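Local coordinates for protein gamma-glutamyltranspeptidase (Streptomyces lincolnensis, PDB 6J3A) that probably acts as a gamma-glutamyltranspeptidase-like transferase, an LmbA-like homologue of the Ntn-hydrolase clan, at residues F12-S17 and D425-W430; G56-V61 and L452-G457; G279-Q284 and Q505-Q510. All blocks are in the same frame, centred on the assembly; numbering follows the deposited sequence.

Contact 1 (F12-S17 and D425-W430)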
loop_
_atom_site.group_PDB
_atom_site.type_symbol
_atom_site.label_atom_id
_atom_site.label_comp_id
_atom_site.label_asym_id
_atom_site.label_seq_id
_atom_site.Cartn_x
_atom_site.Cartn_y
_atom_site.Cartn_z
ATOM N N PHE A 12 0.634 -9.377 -13.101
ATOM C CA PHE A 12 0.135 -10.610 -12.519
ATOM C C PHE A 12 -1.273 -10.456 -11.939
ATOM O O PHE A 12 -2.104 -11.338 -12.114
ATOM C CB PHE A 12 1.087 -11.154 -11.454
ATOM C CG PHE A 12 0.581 -12.420 -10.827
ATOM C CD1 PHE A 12 0.660 -13.630 -11.512
ATOM C CD2 PHE A 12 -0.065 -12.392 -9.590
ATOM C CE1 PHE A 12 0.149 -14.799 -10.952
ATOM C CE2 PHE A 12 -0.578 -13.554 -9.031
ATOM C CZ PHE A 12 -0.471 -14.761 -9.713
ATOM N N GLY A 13 -1.529 -9.374 -11.217
ATOM C CA GLY A 13 -2.847 -9.153 -10.634
ATOM C C GLY A 13 -2.892 -7.896 -9.796
ATOM O O GLY A 13 -1.862 -7.437 -9.316
ATOM N N MET A 14 -4.085 -7.333 -9.627
ATOM C CA MET A 14 -4.268 -6.119 -8.817
ATOM C C MET A 14 -5.560 -6.186 -8.019
ATOM O O MET A 14 -6.588 -6.629 -8.540
ATOM C CB MET A 14 -4.269 -4.861 -9.691
ATOM C CG MET A 14 -2.914 -4.465 -10.269
ATOM S SD MET A 14 -1.734 -3.868 -9.045
ATOM C CE MET A 14 -0.231 -3.930 -10.019
ATOM N N VAL A 15 -5.491 -5.754 -6.756
ATOM C CA VAL A 15 -6.661 -5.682 -5.880
ATOM C C VAL A 15 -6.735 -4.322 -5.183
ATOM O O VAL A 15 -5.724 -3.784 -4.755
ATOM C CB VAL A 15 -6.651 -6.806 -4.829
ATOM C CG1 VAL A 15 -7.905 -6.733 -3.970
ATOM C CG2 VAL A 15 -6.548 -8.186 -5.490
ATOM N N SER A 16 -7.943 -3.780 -5.067
ATOM C CA SER A 16 -8.170 -2.570 -4.300
ATOM C C SER A 16 -9.448 -2.689 -3.466
ATOM O O SER A 16 -10.544 -2.791 -4.021
ATOM C CB SER A 16 -8.246 -1.367 -5.229
ATOM O OG SER A 16 -8.211 -0.168 -4.480
ATOM N N SER A 17 -9.276 -2.669 -2.140
ATOM C CA SER A 17 -10.355 -2.745 -1.155
ATOM C C SER A 17 -10.402 -1.516 -0.282
ATOM O O SER A 17 -9.532 -0.641 -0.339
ATOM C CB SER A 17 -10.165 -3.943 -0.218
ATOM O OG SER A 17 -10.534 -5.135 -0.853
ATOM N N ASP A 425 -12.272 -4.287 -5.753
ATOM C CA ASP A 425 -12.074 -4.473 -7.199
ATOM C C ASP A 425 -10.957 -5.466 -7.404
ATOM O O ASP A 425 -10.003 -5.474 -6.631
ATOM C CB ASP A 425 -11.606 -3.189 -7.876
ATOM C CG ASP A 425 -12.529 -2.038 -7.654
ATOM O OD1 ASP A 425 -13.627 -2.068 -8.253
ATOM O OD2 ASP A 425 -12.158 -1.103 -6.918
ATOM N N VAL A 426 -11.053 -6.276 -8.456
ATOM C CA VAL A 426 -9.956 -7.176 -8.835
ATOM C C VAL A 426 -9.777 -7.190 -10.348
ATOM O O VAL A 426 -10.743 -7.137 -11.089
ATOM C CB VAL A 426 -10.164 -8.629 -8.348
ATOM C CG1 VAL A 426 -8.908 -9.470 -8.592
ATOM C CG2 VAL A 426 -10.529 -8.666 -6.872
ATOM N N VAL A 427 -8.526 -7.238 -10.784
ATOM C CA VAL A 427 -8.185 -7.571 -12.158
ATOM C C VAL A 427 -7.092 -8.634 -12.120
ATOM O O VAL A 427 -6.130 -8.513 -11.360
ATOM C CB VAL A 427 -7.758 -6.333 -12.962
ATOM C CG1 VAL A 427 -6.587 -5.611 -12.314
ATOM C CG2 VAL A 427 -7.442 -6.712 -14.404
ATOM N N ASP A 428 -7.250 -9.684 -12.916
ATOM C CA ASP A 428 -6.296 -10.808 -12.892
ATOM C C ASP A 428 -5.405 -10.850 -14.154
ATOM O O ASP A 428 -5.546 -10.012 -15.057
ATOM C CB ASP A 428 -7.029 -12.138 -12.639
ATOM C CG ASP A 428 -7.998 -12.515 -13.748
ATOM O OD1 ASP A 428 -7.904 -11.987 -14.873
ATOM O OD2 ASP A 428 -8.873 -13.362 -13.490
ATOM N N ARG A 429 -4.496 -11.827 -14.194
ATOM C CA ARG A 429 -3.505 -11.976 -15.274
ATOM C C ARG A 429 -4.127 -12.247 -16.652
ATOM O O ARG A 429 -3.522 -11.941 -17.685
ATOM C CB ARG A 429 -2.488 -13.078 -14.923
ATOM C CG ARG A 429 -3.023 -14.499 -15.024
ATOM C CD ARG A 429 -2.080 -15.533 -14.432
ATOM N NE ARG A 429 -0.782 -15.568 -15.106
ATOM C CZ ARG A 429 0.166 -16.483 -14.890
ATOM N NH1 ARG A 429 1.320 -16.406 -15.555
ATOM N NH2 ARG A 429 -0.022 -17.472 -14.016
ATOM N N TRP A 430 -5.327 -12.823 -16.652
ATOM C CA TRP A 430 -6.088 -13.034 -17.876
ATOM C C TRP A 430 -6.894 -11.805 -18.301
ATOM O O TRP A 430 -7.463 -11.796 -19.382
ATOM C CB TRP A 430 -7.013 -14.239 -17.723
ATOM C CG TRP A 430 -6.284 -15.470 -17.369
ATOM C CD1 TRP A 430 -5.661 -16.328 -18.223
ATOM C CD2 TRP A 430 -6.084 -15.990 -16.052
ATOM N NE1 TRP A 430 -5.080 -17.354 -17.521
ATOM C CE2 TRP A 430 -5.329 -17.177 -16.185
ATOM C CE3 TRP A 430 -6.473 -15.575 -14.772
ATOM C CZ2 TRP A 430 -4.957 -17.959 -15.081
ATOM C CZ3 TRP A 430 -6.099 -16.343 -13.673
ATOM C CH2 TRP A 430 -5.350 -17.528 -13.836
#
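Met-14 and Ser-16 pair with Val-427 and Asp-425 as the hydrogen-bonded residues of two antiparallel strands, 13-17 and 425-428, whose axes approach to 4.9 Å. Each pair exchanges two bonds; Met-14 N donates to Val-427 O over 2.9 Å, with 164° at the hydrogen, and Val-427 N returns 3.0 Å to Met-14 O. Val-15 and Val-426 form the non-hydrogen-bonded pair between them. On the face carrying Met-14, Val-427 CG1 touches Met-14 CB at 3.6 Å; the chi1 of Val-427, 57°, which places CG1 between the backbone N and the carbonyl carbon, brings it there. The methionine chain then bends off to Leu-601 and Ala-603, while Ser-16 OG bonds to Ala-604 O. The valines lie side by side on the reverse face, with Val-15 CG2 4.1 Å from Val-426 CG1. Beyond the strand end, Arg-429 NH2 stands 4.1 Å from Phe-12 CE1, at the ring edge near its plane, while the ring in turn lies over one face of the guanidinium, the two planes 56° apart. The cation-pi partner of that ring is Arg-617, which also faces both Phe-12 and Gly-13 in a classic beta bulge. With one face turned to strands 590-594 and 601-605, the pair of strands fits the sheet-on-sheet core of the alpha-beta-beta-alpha sandwich found in Ntn hydrolases.

Contact 2 (G56-V61 and L452-G457)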
loop_
_atom_site.group_PDB
_atom_site.type_symbol
_atom_site.label_atom_id
_atom_site.label_comp_id
_atom_site.label_asym_id
_atom_site.label_seq_id
_atom_site.Cartn_x
_atom_site.Cartn_y
_atom_site.Cartn_z
ATOM N N GLY A 56 -21.801 -7.354 6.392
ATOM C CA GLY A 56 -21.895 -8.660 7.013
ATOM C C GLY A 56 -22.536 -9.637 6.047
ATOM O O GLY A 56 -23.044 -9.217 5.014
ATOM N N PRO A 57 -22.509 -10.940 6.370
ATOM C CA PRO A 57 -22.969 -11.978 5.442
ATOM C C PRO A 57 -24.458 -11.943 5.038
ATOM O O PRO A 57 -24.788 -12.371 3.935
ATOM C CB PRO A 57 -22.635 -13.288 6.178
ATOM C CG PRO A 57 -21.583 -12.924 7.158
ATOM C CD PRO A 57 -21.928 -11.530 7.588
ATOM N N ALA A 58 -25.329 -11.427 5.907
ATOM C CA ALA A 58 -26.766 -11.312 5.614
ATOM C C ALA A 58 -27.155 -9.956 5.004
ATOM O O ALA A 58 -28.334 -9.596 4.961
ATOM C CB ALA A 58 -27.579 -11.580 6.866
ATOM N N GLY A 59 -26.161 -9.213 4.521
ATOM C CA GLY A 59 -26.384 -7.978 3.780
ATOM C C GLY A 59 -26.561 -8.230 2.288
ATOM O O GLY A 59 -27.153 -9.238 1.880
ATOM N N GLU A 60 -26.021 -7.315 1.484
ATOM C CA GLU A 60 -26.269 -7.248 0.040
ATOM C C GLU A 60 -25.008 -6.956 -0.714
ATOM O O GLU A 60 -24.035 -6.509 -0.131
ATOM C CB GLU A 60 -27.217 -6.096 -0.286
ATOM C CG GLU A 60 -28.530 -6.168 0.448
ATOM C CD GLU A 60 -28.652 -5.298 1.672
ATOM O OE1 GLU A 60 -29.671 -5.498 2.342
ATOM O OE2 GLU A 60 -27.787 -4.445 1.972
ATOM N N VAL A 61 -25.059 -7.164 -2.027
ATOM C CA VAL A 61 -23.985 -6.751 -2.921
ATOM C C VAL A 61 -24.461 -6.729 -4.384
ATOM O O VAL A 61 -25.017 -7.712 -4.860
ATOM C CB VAL A 61 -22.726 -7.650 -2.770
ATOM C CG1 VAL A 61 -22.995 -9.096 -3.162
ATOM C CG2 VAL A 61 -21.573 -7.094 -3.585
ATOM N N LEU A 452 -25.623 -17.931 14.619
ATOM C CA LEU A 452 -24.816 -17.603 13.433
ATOM C C LEU A 452 -23.641 -16.646 13.666
ATOM O O LEU A 452 -22.583 -16.797 13.045
ATOM C CB LEU A 452 -25.711 -17.044 12.338
ATOM C CG LEU A 452 -26.845 -17.959 11.890
ATOM C CD1 LEU A 452 -27.576 -17.264 10.753
ATOM C CD2 LEU A 452 -26.396 -19.367 11.478
ATOM N N GLY A 453 -23.837 -15.656 14.528
ATOM C CA GLY A 453 -22.782 -14.719 14.867
ATOM C C GLY A 453 -22.899 -13.379 14.177
ATOM O O GLY A 453 -22.065 -12.514 14.405
ATOM N N PHE A 454 -23.920 -13.198 13.343
ATOM C CA PHE A 454 -24.115 -11.931 12.622
ATOM C C PHE A 454 -25.605 -11.598 12.532
ATOM O O PHE A 454 -26.433 -12.498 12.646
ATOM C CB PHE A 454 -23.496 -11.984 11.214
ATOM C CG PHE A 454 -23.970 -13.147 10.393
ATOM C CD1 PHE A 454 -25.138 -13.062 9.644
ATOM C CD2 PHE A 454 -23.256 -14.339 10.379
ATOM C CE1 PHE A 454 -25.574 -14.145 8.891
ATOM C CE2 PHE A 454 -23.691 -15.422 9.626
ATOM C CZ PHE A 454 -24.850 -15.324 8.882
ATOM N N PRO A 455 -25.946 -10.307 12.310
ATOM C CA PRO A 455 -27.330 -9.875 12.201
ATOM C C PRO A 455 -27.887 -9.813 10.777
ATOM O O PRO A 455 -27.159 -9.916 9.797
ATOM C CB PRO A 455 -27.276 -8.457 12.772
ATOM C CG PRO A 455 -25.919 -7.959 12.406
ATOM C CD PRO A 455 -25.025 -9.153 12.226
ATOM N N LEU A 456 -29.197 -9.614 10.711
ATOM C CA LEU A 456 -29.895 -9.264 9.481
ATOM C C LEU A 456 -29.660 -7.809 9.057
ATOM O O LEU A 456 -29.252 -6.945 9.860
ATOM C CB LEU A 456 -31.398 -9.498 9.652
ATOM C CG LEU A 456 -31.838 -10.964 9.641
ATOM C CD1 LEU A 456 -33.171 -11.131 10.354
ATOM C CD2 LEU A 456 -31.937 -11.487 8.219
ATOM N N GLY A 457 -29.953 -7.559 7.784
ATOM C CA GLY A 457 -29.740 -6.257 7.166
ATOM C C GLY A 457 -30.825 -5.255 7.490
ATOM O O GLY A 457 -31.707 -5.530 8.297
HETATM O O HOH W 1 -24.680 -9.901 8.515
HETATM O O HOH W 2 -30.838 -8.647 4.986
#
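Pro-57 lies over one face of the Phe-454 ring in a CH-pi contact, with CG 4.0 Å from the ring centroid and 14° off its normal. CD of the proline sits above the base of the ring, 3.8 Å from CG of Phe-454, while CB reaches toward the far end of the ring. Leu-452 CB backs the opposite face, so the phenyl group is sandwiched between the other segment and its own. Ala-58 adds the remaining apolar touch: its CB comes in at the ring edge, near the ring plane, 3.8 Å from CE1 of Phe-454, and the same methyl also rests 3.4 Å from Pro-455 O. Phe-454 can present its ring this way because a chi1 of 54° tucks it back over its own backbone.

Both touching residues of 56-61 are the central pair of a type I beta turn, closed by Gly-59 N to Gly-56 O. It belongs to the loop joining helix 36-50 to strand 61-66.

The polar link is made through water. One water accepts from Ala-58 N and donates to Pro-455 O at 2.8 Å; a second donates to Ala-58 O at 2.7 Å and accepts from Gly-457 N. Both backbone polar atoms of Ala-58 are thereby tied across. Nearby, Glu-60 OE2 forms a salt bridge with Arg-459 NE, just beyond 452-457.

Contact 3 (G279-Q284 and Q505-Q510)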
loop_
_atom_site.group_PDB
_atom_site.type_symbol
_atom_site.label_atom_id
_atom_site.label_comp_id
_atom_site.label_asym_id
_atom_site.label_seq_id
_atom_site.Cartn_x
_atom_site.Cartn_y
_atom_site.Cartn_z
ATOM N N GLY A 279 -27.383 3.366 -9.283
ATOM C CA GLY A 279 -26.323 3.299 -10.297
ATOM C C GLY A 279 -26.449 4.276 -11.447
ATOM O O GLY A 279 -25.519 5.052 -11.725
ATOM N N PRO A 280 -27.611 4.262 -12.112
ATOM C CA PRO A 280 -27.875 5.159 -13.228
ATOM C C PRO A 280 -27.756 6.665 -12.980
ATOM O O PRO A 280 -27.640 7.410 -13.950
ATOM C CB PRO A 280 -29.296 4.787 -13.614
ATOM C CG PRO A 280 -29.363 3.327 -13.322
ATOM C CD PRO A 280 -28.653 3.225 -12.009
ATOM N N VAL A 281 -27.754 7.107 -11.722
ATOM C CA VAL A 281 -27.637 8.531 -11.417
ATOM C C VAL A 281 -26.267 9.110 -11.806
ATOM O O VAL A 281 -26.159 10.310 -12.089
ATOM C CB VAL A 281 -27.988 8.832 -9.937
ATOM C CG1 VAL A 281 -26.792 8.665 -9.004
ATOM C CG2 VAL A 281 -28.552 10.238 -9.805
ATOM N N LEU A 282 -25.235 8.258 -11.807
ATOM C CA LEU A 282 -23.910 8.610 -12.348
ATOM C C LEU A 282 -24.025 8.864 -13.852
ATOM O O LEU A 282 -23.559 9.887 -14.365
ATOM C CB LEU A 282 -22.882 7.492 -12.075
ATOM C CG LEU A 282 -21.387 7.864 -12.238
ATOM C CD1 LEU A 282 -20.481 7.011 -11.350
ATOM C CD2 LEU A 282 -20.907 7.801 -13.691
ATOM N N LEU A 283 -24.664 7.919 -14.539
ATOM C CA LEU A 283 -24.895 8.011 -15.974
ATOM C C LEU A 283 -25.707 9.281 -16.329
ATOM O O LEU A 283 -25.380 9.975 -17.289
ATOM C CB LEU A 283 -25.573 6.730 -16.500
ATOM C CG LEU A 283 -24.963 5.356 -16.152
ATOM C CD1 LEU A 283 -25.731 4.180 -16.740
ATOM C CD2 LEU A 283 -23.537 5.291 -16.640
ATOM N N GLN A 284 -26.731 9.596 -15.539
ATOM C CA GLN A 284 -27.525 10.824 -15.744
ATOM C C GLN A 284 -26.692 12.087 -15.579
ATOM O O GLN A 284 -26.895 13.068 -16.289
ATOM C CB GLN A 284 -28.731 10.877 -14.801
ATOM C CG GLN A 284 -29.897 10.007 -15.255
ATOM C CD GLN A 284 -31.237 10.448 -14.715
ATOM O OE1 GLN A 284 -31.946 9.657 -14.100
ATOM N NE2 GLN A 284 -31.597 11.715 -14.943
ATOM N N GLN A 505 -23.415 9.550 -1.172
ATOM C CA GLN A 505 -22.208 10.103 -1.775
ATOM C C GLN A 505 -21.539 9.173 -2.805
ATOM O O GLN A 505 -20.716 9.651 -3.588
ATOM C CB GLN A 505 -21.200 10.497 -0.690
ATOM C CG GLN A 505 -21.691 11.572 0.276
ATOM C CD GLN A 505 -22.480 11.022 1.464
ATOM O OE1 GLN A 505 -21.904 10.512 2.421
ATOM N NE2 GLN A 505 -23.801 11.143 1.410
ATOM N N GLN A 506 -21.896 7.880 -2.822
ATOM C CA GLN A 506 -21.223 6.870 -3.668
ATOM C C GLN A 506 -21.046 7.281 -5.129
ATOM O O GLN A 506 -19.922 7.303 -5.635
ATOM C CB GLN A 506 -21.974 5.535 -3.641
ATOM C CG GLN A 506 -21.781 4.714 -2.383
ATOM C CD GLN A 506 -21.980 3.223 -2.601
ATOM O OE1 GLN A 506 -22.469 2.516 -1.712
ATOM N NE2 GLN A 506 -21.579 2.732 -3.764
ATOM N N ASP A 507 -22.158 7.589 -5.797
ATOM C CA ASP A 507 -22.116 8.026 -7.197
ATOM C C ASP A 507 -21.966 9.543 -7.383
ATOM O O ASP A 507 -22.167 10.045 -8.493
ATOM C CB ASP A 507 -23.344 7.531 -7.974
ATOM C CG ASP A 507 -23.162 6.138 -8.554
ATOM O OD1 ASP A 507 -22.015 5.700 -8.799
ATOM O OD2 ASP A 507 -24.202 5.486 -8.784
ATOM N N GLN A 508 -21.641 10.271 -6.320
ATOM C CA GLN A 508 -21.120 11.630 -6.460
ATOM C C GLN A 508 -19.597 11.523 -6.522
ATOM O O GLN A 508 -18.930 12.005 -7.451
ATOM C CB GLN A 508 -21.546 12.512 -5.284
ATOM C CG GLN A 508 -23.040 12.521 -4.996
ATOM C CD GLN A 508 -23.423 13.596 -3.988
ATOM O OE1 GLN A 508 -23.114 14.780 -4.182
ATOM N NE2 GLN A 508 -24.093 13.194 -2.900
ATOM N N TRP A 509 -19.055 10.856 -5.517
ATOM C CA TRP A 509 -17.623 10.686 -5.395
ATOM C C TRP A 509 -17.049 9.961 -6.603
ATOM O O TRP A 509 -16.014 10.363 -7.129
ATOM C CB TRP A 509 -17.298 9.928 -4.106
ATOM C CG TRP A 509 -17.474 10.732 -2.839
ATOM C CD1 TRP A 509 -17.439 12.102 -2.693
ATOM C CD2 TRP A 509 -17.653 10.198 -1.529
ATOM N NE1 TRP A 509 -17.624 12.444 -1.370
ATOM C CE2 TRP A 509 -17.743 11.295 -0.633
ATOM C CE3 TRP A 509 -17.755 8.890 -1.018
ATOM C CZ2 TRP A 509 -17.938 11.122 0.736
ATOM C CZ3 TRP A 509 -17.931 8.718 0.339
ATOM C CH2 TRP A 509 -18.030 9.830 1.204
ATOM N N GLN A 510 -17.741 8.914 -7.041
ATOM C CA GLN A 510 -17.331 8.165 -8.223
ATOM C C GLN A 510 -17.373 9.006 -9.491
ATOM O O GLN A 510 -16.474 8.891 -10.322
ATOM C CB GLN A 510 -18.188 6.914 -8.417
ATOM C CG GLN A 510 -17.740 5.743 -7.582
ATOM C CD GLN A 510 -18.715 4.590 -7.632
ATOM O OE1 GLN A 510 -19.785 4.624 -6.996
ATOM N NE2 GLN A 510 -18.353 3.548 -8.382
#
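Leu-282 lies across the side chain of Asp-507 at about a right angle. Its CB packs 3.8 Å from Asp-507 CG, and the CD1 branch reaches on to OD1 of the same residue at 3.3 Å. The same CD1 also meets Gln-510 CB at 3.7 Å, so this one methyl lies against two residues a helical turn apart. The leucine's chi1 of -164° turns CG away from the backbone N and starts the branch toward Asp-507. Val-281 meets the base of the aspartate instead, with CG1 3.8 Å from Asp-507 CB.

The carboxylate has leucine and valine carbons on its flank, and both its oxygens are satisfied: OD1 by a salt bridge to Lys-272 NZ, and OD2 by a hydrogen bond with Thr-484 OG1. OD2 also stands 3.3 Å from Gly-279 O. Both are acceptors, so that approach would probably cost some energy, and the lysine and threonine presumably help pay for it. Gly-279 O is itself used by Leu-282 N, at 3.2 Å. Just beyond the first segment, Gln-285 NE2 donates to Val-281 O and to Asp-507 O, and so bridges the two backbones with one amide nitrogen.

The short axes of 280-284 and 506-510 run 9.1 Å apart at closest and cross at -44°. Both helices meet near their N-terminal ends, and Lys-272 of strand 268-272 touches Leu-282 and Gln-510. This is helix-on-helix packing in a helical layer against the central strands, consistent with the Ntn-hydrolase sandwich. In gamma-glutamyltranspeptidases, the turn leading into the counterpart of helix 506-519 carries the glycine pair of the oxyanion hole; by analogy, the contact probably lies behind the corresponding turn here.

In the fold
From the N terminus, the chain lays down 12-17, then 56-61 and 279-284, before any of them finds its partner. Contact 1 closes first, when 425-430 returns beside 12-17; contact 2 follows at 452-457, and contact 3 at 505-510. The three closures therefore all cross and none nests within another. Contact 1 joins two neighbouring strands, contact 2 sets the loop before strand 61-66 against the short, weakly bonded strand 454-455, and contact 3 joins two helices. Contacts 2 and 3 lie on opposite sides of the chain's centre, their centres about 25 Å apart. Each ties a segment before the unmodelled 384-420 to one after it, probably joining the two halves made by self-cleavage in this family.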